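Local coordinates for Oxidored_FMN domain-containing protein ([Pseudomonas] geniculata N1, PDB 6L6J) that probably acts as an amine oxidase on 6-hydroxypseudooxynicotine, carrying flavin mononucleotide and a [4Fe-4S] cluster, at residues D7-P12 against D303-Q308; E84-V89 against A162-V167; R244-L249 against D254-N259. One frame throughout, in Å; residues are numbered along the deposited sequence.

Contact 1 of 3, residues D7-P12 against D303-Q308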
loop_
_atom_site.group_PDB
_atom_site.type_symbol
_atom_site.label_atom_id
_atom_site.label_comp_id
_atom_site.label_asym_id
_atom_site.label_seq_id
_atom_site.Cartn_x
_atom_site.Cartn_y
_atom_site.Cartn_z
ATOM N N ASP A 7 3.741 21.287 19.042
ATOM C CA ASP A 7 4.721 21.024 20.133
ATOM C C ASP A 7 4.434 19.645 20.749
ATOM O O ASP A 7 5.408 18.894 20.996
ATOM C CB ASP A 7 4.686 22.114 21.218
ATOM C CG ASP A 7 5.385 23.431 20.879
ATOM O OD1 ASP A 7 5.961 23.541 19.792
ATOM O OD2 ASP A 7 5.320 24.363 21.708
ATOM N N ILE A 8 3.152 19.334 20.981
ATOM C CA ILE A 8 2.656 18.095 21.674
ATOM C C ILE A 8 3.085 16.819 20.918
ATOM O O ILE A 8 3.335 15.764 21.571
ATOM C CB ILE A 8 1.122 18.146 21.861
ATOM C CG1 ILE A 8 0.588 16.871 22.518
ATOM C CG2 ILE A 8 0.413 18.419 20.540
ATOM C CD1 ILE A 8 -0.613 17.097 23.400
ATOM N N LEU A 9 3.178 16.887 19.593
ATOM C CA LEU A 9 3.594 15.731 18.755
ATOM C C LEU A 9 5.066 15.355 19.004
ATOM O O LEU A 9 5.404 14.197 18.667
ATOM C CB LEU A 9 3.406 16.091 17.282
ATOM C CG LEU A 9 1.979 16.270 16.815
ATOM C CD1 LEU A 9 1.950 16.312 15.306
ATOM C CD2 LEU A 9 1.082 15.164 17.355
ATOM N N PHE A 10 5.877 16.271 19.554
ATOM C CA PHE A 10 7.345 16.128 19.760
ATOM C C PHE A 10 7.717 15.914 21.230
ATOM O O PHE A 10 8.906 15.824 21.525
ATOM C CB PHE A 10 8.070 17.352 19.202
ATOM C CG PHE A 10 7.968 17.423 17.703
ATOM C CD1 PHE A 10 8.847 16.697 16.895
ATOM C CD2 PHE A 10 6.953 18.156 17.095
ATOM C CE1 PHE A 10 8.731 16.742 15.510
ATOM C CE2 PHE A 10 6.852 18.206 15.710
ATOM C CZ PHE A 10 7.730 17.496 14.919
ATOM N N GLU A 11 6.752 15.781 22.129
ATOM C CA GLU A 11 7.071 15.488 23.551
ATOM C C GLU A 11 7.572 14.051 23.591
ATOM O O GLU A 11 7.009 13.215 22.895
ATOM C CB GLU A 11 5.852 15.659 24.462
ATOM C CG GLU A 11 5.141 16.981 24.282
ATOM C CD GLU A 11 3.997 17.222 25.246
ATOM O OE1 GLU A 11 3.766 16.380 26.157
ATOM O OE2 GLU A 11 3.343 18.254 25.083
ATOM N N PRO A 12 8.623 13.719 24.368
ATOM C CA PRO A 12 9.011 12.328 24.569
ATOM C C PRO A 12 7.921 11.541 25.308
ATOM O O PRO A 12 7.119 12.165 25.978
ATOM C CB PRO A 12 10.311 12.399 25.395
ATOM C CG PRO A 12 10.810 13.814 25.180
ATOM C CD PRO A 12 9.543 14.643 25.048
ATOM N N ASP A 303 -3.200 18.145 12.194
ATOM C CA ASP A 303 -4.294 18.598 13.108
ATOM C C ASP A 303 -5.140 17.398 13.562
ATOM O O ASP A 303 -5.578 17.378 14.733
ATOM C CB ASP A 303 -5.105 19.696 12.439
ATOM C CG ASP A 303 -4.261 20.916 12.119
ATOM O OD1 ASP A 303 -3.357 21.222 12.916
ATOM O OD2 ASP A 303 -4.489 21.542 11.076
ATOM N N ALA A 304 -5.329 16.409 12.689
ATOM C CA ALA A 304 -5.981 15.130 13.039
ATOM C C ALA A 304 -5.140 14.456 14.129
ATOM O O ALA A 304 -5.753 13.925 15.121
ATOM C CB ALA A 304 -6.116 14.257 11.811
ATOM N N MET A 305 -3.803 14.469 13.931
ATOM C CA MET A 305 -2.812 13.808 14.825
ATOM C C MET A 305 -2.849 14.520 16.181
ATOM O O MET A 305 -2.954 13.854 17.216
ATOM C CB MET A 305 -1.394 13.832 14.228
ATOM C CG MET A 305 -1.244 12.950 12.994
ATOM S SD MET A 305 0.276 13.077 11.974
ATOM C CE MET A 305 1.128 14.411 12.780
ATOM N N VAL A 306 -2.822 15.844 16.177
ATOM C CA VAL A 306 -2.870 16.628 17.443
ATOM C C VAL A 306 -4.135 16.230 18.193
ATOM O O VAL A 306 -4.024 15.889 19.377
ATOM C CB VAL A 306 -2.766 18.141 17.190
ATOM C CG1 VAL A 306 -3.277 18.962 18.369
ATOM C CG2 VAL A 306 -1.316 18.517 16.864
ATOM N N SER A 307 -5.261 16.210 17.476
ATOM C CA SER A 307 -6.639 15.955 17.984
ATOM C C SER A 307 -6.725 14.549 18.581
ATOM O O SER A 307 -7.304 14.392 19.659
ATOM C CB SER A 307 -7.640 16.150 16.888
ATOM O OG SER A 307 -8.945 16.245 17.401
ATOM N N GLN A 308 -6.132 13.566 17.916
ATOM C CA GLN A 308 -6.150 12.166 18.391
ATOM C C GLN A 308 -5.607 12.138 19.823
ATOM O O GLN A 308 -6.159 11.368 20.640
ATOM C CB GLN A 308 -5.352 11.267 17.432
ATOM C CG GLN A 308 -6.077 10.948 16.125
ATOM C CD GLN A 308 -7.206 9.975 16.336
ATOM O OE1 GLN A 308 -7.067 8.977 17.021
ATOM N NE2 GLN A 308 -8.353 10.276 15.779
#
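Leu9 and Ile8 meet Val306 and Met305 mainly through apolar side chains. Val306 CG2 is the methyl both residues share: it lies 4.0 Å from Leu9 CG and 4.1 Å from Ile8 CG2. Val306 holds that methyl beside its own backbone N, with CG1 turned anti to the N (chi1 161°), which leaves CG2 facing the short 3-10 turn of 7-9. Leu9 and Val306 cross at about a right angle, and Leu9 CD2 also comes within 4.1 Å of Val306 N. The other methyl of Leu9, CD1, meets the end of Met305, 3.3 Å from CE; an unbranched, flexible methionine can put its terminal methyl against the branched leucine. An alanine at Leu9 would remove both branches and would probably cost Met305 CE and Val306 CG2 their contacts with it, opening a gap between turn and helix. Among backbone bonds, Phe10 N to Asp7 O (3.0 Å) belongs to the turn itself, and Arg23 ties Leu9 to the chain leading into strand 24-26. Phe24 of that strand packs against both Leu9 and Met305, while Met305 also touches Ile317 of strand 316-319 and Ile333 of helix 329-334.

Contact 2 of 3, residues E84-V89 against A162-V167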
loop_
_atom_site.group_PDB
_atom_site.type_symbol
_atom_site.label_atom_id
_atom_site.label_comp_id
_atom_site.label_asym_id
_atom_site.label_seq_id
_atom_site.Cartn_x
_atom_site.Cartn_y
_atom_site.Cartn_z
ATOM N N GLU A 84 23.539 -10.691 14.327
ATOM C CA GLU A 84 24.493 -9.676 13.808
ATOM C C GLU A 84 23.869 -8.988 12.592
ATOM O O GLU A 84 23.854 -7.762 12.517
ATOM C CB GLU A 84 25.868 -10.299 13.524
ATOM C CG GLU A 84 27.026 -9.327 13.699
ATOM C CD GLU A 84 27.159 -8.240 12.621
ATOM O OE1 GLU A 84 26.745 -7.053 12.898
ATOM O OE2 GLU A 84 27.713 -8.553 11.505
ATOM N N PRO A 85 23.330 -9.732 11.599
ATOM C CA PRO A 85 22.578 -9.119 10.497
ATOM C C PRO A 85 21.518 -8.088 10.927
ATOM O O PRO A 85 21.461 -7.016 10.324
ATOM C CB PRO A 85 21.900 -10.327 9.828
ATOM C CG PRO A 85 22.859 -11.470 10.071
ATOM C CD PRO A 85 23.451 -11.194 11.446
ATOM N N LEU A 86 20.721 -8.399 11.952
ATOM C CA LEU A 86 19.639 -7.484 12.417
ATOM C C LEU A 86 20.207 -6.335 13.255
ATOM O O LEU A 86 19.563 -5.265 13.272
ATOM C CB LEU A 86 18.582 -8.265 13.203
ATOM C CG LEU A 86 17.700 -9.216 12.394
ATOM C CD1 LEU A 86 16.650 -9.836 13.286
ATOM C CD2 LEU A 86 17.040 -8.523 11.212
ATOM N N ALA A 87 21.358 -6.533 13.899
ATOM C CA ALA A 87 22.085 -5.508 14.689
ATOM C C ALA A 87 22.434 -4.316 13.788
ATOM O O ALA A 87 22.438 -3.178 14.265
ATOM C CB ALA A 87 23.319 -6.102 15.300
ATOM N N ARG A 88 22.705 -4.579 12.514
ATOM C CA ARG A 88 22.991 -3.522 11.514
ATOM C C ARG A 88 21.739 -2.653 11.332
ATOM O O ARG A 88 21.901 -1.427 11.189
ATOM C CB ARG A 88 23.436 -4.155 10.197
ATOM C CG ARG A 88 24.584 -5.143 10.355
ATOM C CD ARG A 88 25.757 -4.844 9.459
ATOM N NE ARG A 88 25.623 -5.418 8.131
ATOM C CZ ARG A 88 25.581 -4.724 6.997
ATOM N NH1 ARG A 88 25.626 -3.405 7.011
ATOM N NH2 ARG A 88 25.482 -5.359 5.840
ATOM N N VAL A 89 20.551 -3.284 11.325
ATOM C CA VAL A 89 19.243 -2.604 11.121
ATOM C C VAL A 89 19.041 -1.663 12.308
ATOM O O VAL A 89 18.803 -0.451 12.081
ATOM C CB VAL A 89 18.081 -3.605 11.015
ATOM C CG1 VAL A 89 16.783 -2.884 10.676
ATOM C CG2 VAL A 89 18.353 -4.720 10.007
ATOM N N ALA A 162 20.572 -8.152 19.849
ATOM C CA ALA A 162 20.626 -7.383 18.588
ATOM C C ALA A 162 20.563 -5.868 18.881
ATOM O O ALA A 162 21.070 -5.053 18.068
ATOM C CB ALA A 162 19.490 -7.860 17.705
ATOM N N GLY A 163 19.923 -5.497 19.990
ATOM C CA GLY A 163 19.847 -4.114 20.501
ATOM C C GLY A 163 18.502 -3.437 20.288
ATOM O O GLY A 163 18.452 -2.195 20.446
ATOM N N PHE A 164 17.472 -4.205 19.920
ATOM C CA PHE A 164 16.073 -3.731 19.795
ATOM C C PHE A 164 15.633 -3.170 21.161
ATOM O O PHE A 164 15.929 -3.751 22.235
ATOM C CB PHE A 164 15.159 -4.859 19.277
ATOM C CG PHE A 164 15.355 -5.256 17.827
ATOM C CD1 PHE A 164 14.903 -4.444 16.793
ATOM C CD2 PHE A 164 16.002 -6.438 17.487
ATOM C CE1 PHE A 164 15.095 -4.803 15.467
ATOM C CE2 PHE A 164 16.191 -6.794 16.156
ATOM C CZ PHE A 164 15.728 -5.983 15.151
ATOM N N ASP A 165 14.921 -2.049 21.119
ATOM C CA ASP A 165 14.415 -1.321 22.313
ATOM C C ASP A 165 13.032 -1.838 22.696
ATOM O O ASP A 165 12.685 -1.762 23.908
ATOM C CB ASP A 165 14.364 0.185 22.039
ATOM C CG ASP A 165 15.717 0.733 21.634
ATOM O OD1 ASP A 165 16.642 0.747 22.494
ATOM O OD2 ASP A 165 15.851 1.106 20.453
ATOM N N ILE A 166 12.265 -2.272 21.685
ATOM C CA ILE A 166 10.829 -2.672 21.798
ATOM C C ILE A 166 10.683 -4.042 21.139
ATOM O O ILE A 166 10.947 -4.150 19.915
ATOM C CB ILE A 166 9.900 -1.631 21.140
ATOM C CG1 ILE A 166 10.186 -0.204 21.626
ATOM C CG2 ILE A 166 8.442 -2.009 21.358
ATOM C CD1 ILE A 166 9.583 0.887 20.758
ATOM N N VAL A 167 10.269 -5.039 21.920
ATOM C CA VAL A 167 10.108 -6.452 21.480
ATOM C C VAL A 167 8.617 -6.771 21.566
ATOM O O VAL A 167 8.064 -6.554 22.654
ATOM C CB VAL A 167 10.978 -7.375 22.352
ATOM C CG1 VAL A 167 10.777 -8.848 22.065
ATOM C CG2 VAL A 167 12.447 -7.016 22.217
#
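Leu86 and Ala87, on helix 83-94 of the TIM barrel, face the turn that carries the chain from Ala162 through Phe164 into strand 166-171. The Phe164 ring is met obliquely by Leu86: the CB carbon sits 4.1 Å from CE2 and equally near CZ, so the contact falls on the far rim of the ring. Phe164 sets its ring beside its own backbone N and anti to the carbonyl carbon (chi1 -71°), which carries the rim toward the helix although its CB does not point straight at it. A large flat group suits this buried place, since Leu58 of strand 55-62, Val102 of strand 99-105 and Met77 also lie against it. Leu58 and Met77 touch Leu86 too, and the two side chains therefore belong to one apolar layer between helix and barrel wall. Ala87 takes part through its small size. Its CA lies 4.6 Å from that of Ala162, a closeness consistent with small residues at both positions. Gly163 ends helix 142-162 in a Schellman motif; its positive phi of 105° would press a CB against the carbonyl O of Ala162, which explains the glycine. That same carbonyl faces helix 83-94: Ala162 O accepts a CA-H...O contact from Ala87 CA at 3.6 Å, with an angle of 147° at the hydrogen.

Contact 3 of 3, residues R244-L249 against D254-N259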
loop_
_atom_site.group_PDB
_atom_site.type_symbol
_atom_site.label_atom_id
_atom_site.label_comp_id
_atom_site.label_asym_id
_atom_site.label_seq_id
_atom_site.Cartn_x
_atom_site.Cartn_y
_atom_site.Cartn_z
ATOM N N ARG A 244 -12.346 -7.848 26.316
ATOM C CA ARG A 244 -11.972 -8.789 27.407
ATOM C C ARG A 244 -10.459 -8.963 27.444
ATOM O O ARG A 244 -9.915 -8.915 28.546
ATOM C CB ARG A 244 -12.659 -10.146 27.266
ATOM C CG ARG A 244 -13.971 -10.266 28.031
ATOM C CD ARG A 244 -14.482 -11.696 28.109
ATOM N NE ARG A 244 -15.581 -11.910 27.178
ATOM C CZ ARG A 244 -16.865 -11.753 27.481
ATOM N NH1 ARG A 244 -17.785 -11.957 26.551
ATOM N NH2 ARG A 244 -17.229 -11.390 28.706
ATOM N N VAL A 245 -9.800 -9.172 26.298
ATOM C CA VAL A 245 -8.327 -9.438 26.272
ATOM C C VAL A 245 -7.640 -8.245 26.941
ATOM O O VAL A 245 -6.820 -8.457 27.869
ATOM C CB VAL A 245 -7.763 -9.713 24.863
ATOM C CG1 VAL A 245 -6.245 -9.607 24.824
ATOM C CG2 VAL A 245 -8.205 -11.075 24.320
ATOM N N VAL A 246 -7.975 -7.031 26.508
ATOM C CA VAL A 246 -7.386 -5.806 27.118
ATOM C C VAL A 246 -7.665 -5.881 28.629
ATOM O O VAL A 246 -6.711 -6.084 29.393
ATOM C CB VAL A 246 -7.898 -4.509 26.469
ATOM C CG1 VAL A 246 -7.333 -3.291 27.160
ATOM C CG2 VAL A 246 -7.559 -4.448 24.992
ATOM N N GLU A 247 -8.923 -5.810 29.051
ATOM C CA GLU A 247 -9.277 -5.859 30.494
ATOM C C GLU A 247 -8.348 -6.832 31.223
ATOM O O GLU A 247 -7.685 -6.400 32.155
ATOM C CB GLU A 247 -10.748 -6.211 30.685
ATOM C CG GLU A 247 -11.605 -4.966 30.827
ATOM C CD GLU A 247 -13.088 -5.209 30.710
ATOM O OE1 GLU A 247 -13.493 -6.390 30.808
ATOM O OE2 GLU A 247 -13.814 -4.226 30.488
ATOM N N ALA A 248 -8.270 -8.081 30.773
ATOM C CA ALA A 248 -7.503 -9.177 31.416
ATOM C C ALA A 248 -6.001 -8.853 31.518
ATOM O O ALA A 248 -5.370 -9.281 32.499
ATOM C CB ALA A 248 -7.723 -10.459 30.653
ATOM N N LEU A 249 -5.434 -8.144 30.544
ATOM C CA LEU A 249 -3.963 -7.910 30.452
ATOM C C LEU A 249 -3.624 -6.410 30.461
ATOM O O LEU A 249 -2.490 -6.073 30.087
ATOM C CB LEU A 249 -3.460 -8.556 29.154
ATOM C CG LEU A 249 -3.824 -10.020 28.955
ATOM C CD1 LEU A 249 -3.508 -10.445 27.536
ATOM C CD2 LEU A 249 -3.090 -10.902 29.959
ATOM N N ASP A 254 4.022 -2.878 28.277
ATOM C CA ASP A 254 4.565 -1.501 28.369
ATOM C C ASP A 254 3.896 -0.645 27.287
ATOM O O ASP A 254 3.891 0.593 27.419
ATOM C CB ASP A 254 6.090 -1.534 28.233
ATOM C CG ASP A 254 6.780 -2.378 29.298
ATOM O OD1 ASP A 254 6.555 -2.090 30.487
ATOM O OD2 ASP A 254 7.526 -3.312 28.945
ATOM N N LEU A 255 3.371 -1.283 26.239
ATOM C CA LEU A 255 2.723 -0.609 25.083
ATOM C C LEU A 255 1.623 -1.523 24.542
ATOM O O LEU A 255 1.891 -2.741 24.379
ATOM C CB LEU A 255 3.788 -0.328 24.013
ATOM C CG LEU A 255 3.330 0.284 22.678
ATOM C CD1 LEU A 255 3.135 1.787 22.774
ATOM C CD2 LEU A 255 4.356 0.012 21.585
ATOM N N TRP A 256 0.438 -0.961 24.307
ATOM C CA TRP A 256 -0.639 -1.564 23.484
ATOM C C TRP A 256 -0.556 -0.986 22.071
ATOM O O TRP A 256 -0.783 0.237 21.927
ATOM C CB TRP A 256 -2.005 -1.305 24.109
ATOM C CG TRP A 256 -2.263 -2.148 25.314
ATOM C CD1 TRP A 256 -2.092 -1.799 26.621
ATOM C CD2 TRP A 256 -2.748 -3.500 25.317
ATOM N NE1 TRP A 256 -2.437 -2.845 27.432
ATOM C CE2 TRP A 256 -2.832 -3.903 26.663
ATOM C CE3 TRP A 256 -3.135 -4.399 24.317
ATOM C CZ2 TRP A 256 -3.269 -5.168 27.035
ATOM C CZ3 TRP A 256 -3.575 -5.653 24.690
ATOM C CH2 TRP A 256 -3.642 -6.028 26.032
ATOM N N ASP A 257 -0.249 -1.823 21.077
ATOM C CA ASP A 257 -0.358 -1.473 19.630
ATOM C C ASP A 257 -1.658 -2.078 19.073
ATOM O O ASP A 257 -1.725 -3.335 18.974
ATOM C CB ASP A 257 0.876 -1.932 18.841
ATOM C CG ASP A 257 0.885 -1.419 17.410
ATOM O OD1 ASP A 257 -0.203 -1.052 16.893
ATOM O OD2 ASP A 257 1.972 -1.364 16.830
ATOM N N VAL A 258 -2.660 -1.245 18.741
ATOM C CA VAL A 258 -4.057 -1.741 18.517
ATOM C C VAL A 258 -4.596 -1.295 17.151
ATOM O O VAL A 258 -4.486 -0.094 16.783
ATOM C CB VAL A 258 -5.029 -1.390 19.667
ATOM C CG1 VAL A 258 -4.700 -2.166 20.938
ATOM C CG2 VAL A 258 -5.121 0.107 19.930
ATOM N N ASN A 259 -5.213 -2.259 16.462
ATOM C CA ASN A 259 -5.757 -2.115 15.088
ATOM C C ASN A 259 -6.933 -3.089 14.902
ATOM O O ASN A 259 -7.344 -3.720 15.897
ATOM C CB ASN A 259 -4.632 -2.292 14.060
ATOM C CG ASN A 259 -4.119 -3.716 13.970
ATOM O OD1 ASN A 259 -4.525 -4.586 14.750
ATOM N ND2 ASN A 259 -3.210 -3.954 13.029
#
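The backbone N of Leu249, a residue packed on the ring of Trp256, is shared by two carbonyls of its own helix. It lies 2.7 Å from Val246 O, and a weaker bond joins it to Val245 O at 3.0 Å. Both carbonyls lie three or four residues back along helix 241-249, which belongs to the beta-alpha-beta unit of strand 220-229, helix 241-249 and strand 255-261, part of the TIM barrel. Helix segment 244-249 and strand 255-259 run antiparallel, 175° between their directions, with axes 11.8 Å apart at closest. A gap of that width is well suited to tryptophan, whose long indole reaches from the strand to the helix backbone. Its first torsion puts the ring beside its own backbone N (chi1 -74°), and the six-membered part of the indole leads.

Val246 supplies a methyl over one face: its CG2 is 4.2 Å from Trp256 CZ3, displaced toward the rim. Over the same face, Val246 CA is 3.9 Å from Trp256 CH2; the compact valine lets the indole lie this close to the helix backbone. Leu249 CB adds an apolar touch, 4.0 Å from Trp256 CZ2. The pyrrole N-H has its partner just past the segment, where Trp256 NE1 is hydrogen-bonded to Ala250 O, which would hold the ring's rotation. Along the strand the side chains alternate: Asp257 pairs with Arg224 in a salt bridge and with the hydroxyl of Tyr168, and Asn259 touches the flavin mononucleotide. On the helix-facing side, Leu249 O rests at the indole edge, near its plane, 3.3 Å from Trp256 CZ2.

Overall arrangement
All three contacts belong to the FMN-binding TIM barrel, at separate places around its wall, and none touches another. The centres of contacts 1 and 2 lie about 28 Å apart. Contact 3 has its centre about 22 Å from that of contact 1 and about 25 Å from that of contact 2. Along the chain, contact 1 closes a long loop that encloses the other two, which follow in series. Contact 1 joins the N-terminal turn to an outer helix, 302-310, near where strands 316-319 and 24-26 close the barrel. Contacts 2 and 3 pack outer helices against the chain entering or forming strands 166-171 and 255-261 of its single eight-stranded sheet, around the flavin mononucleotide.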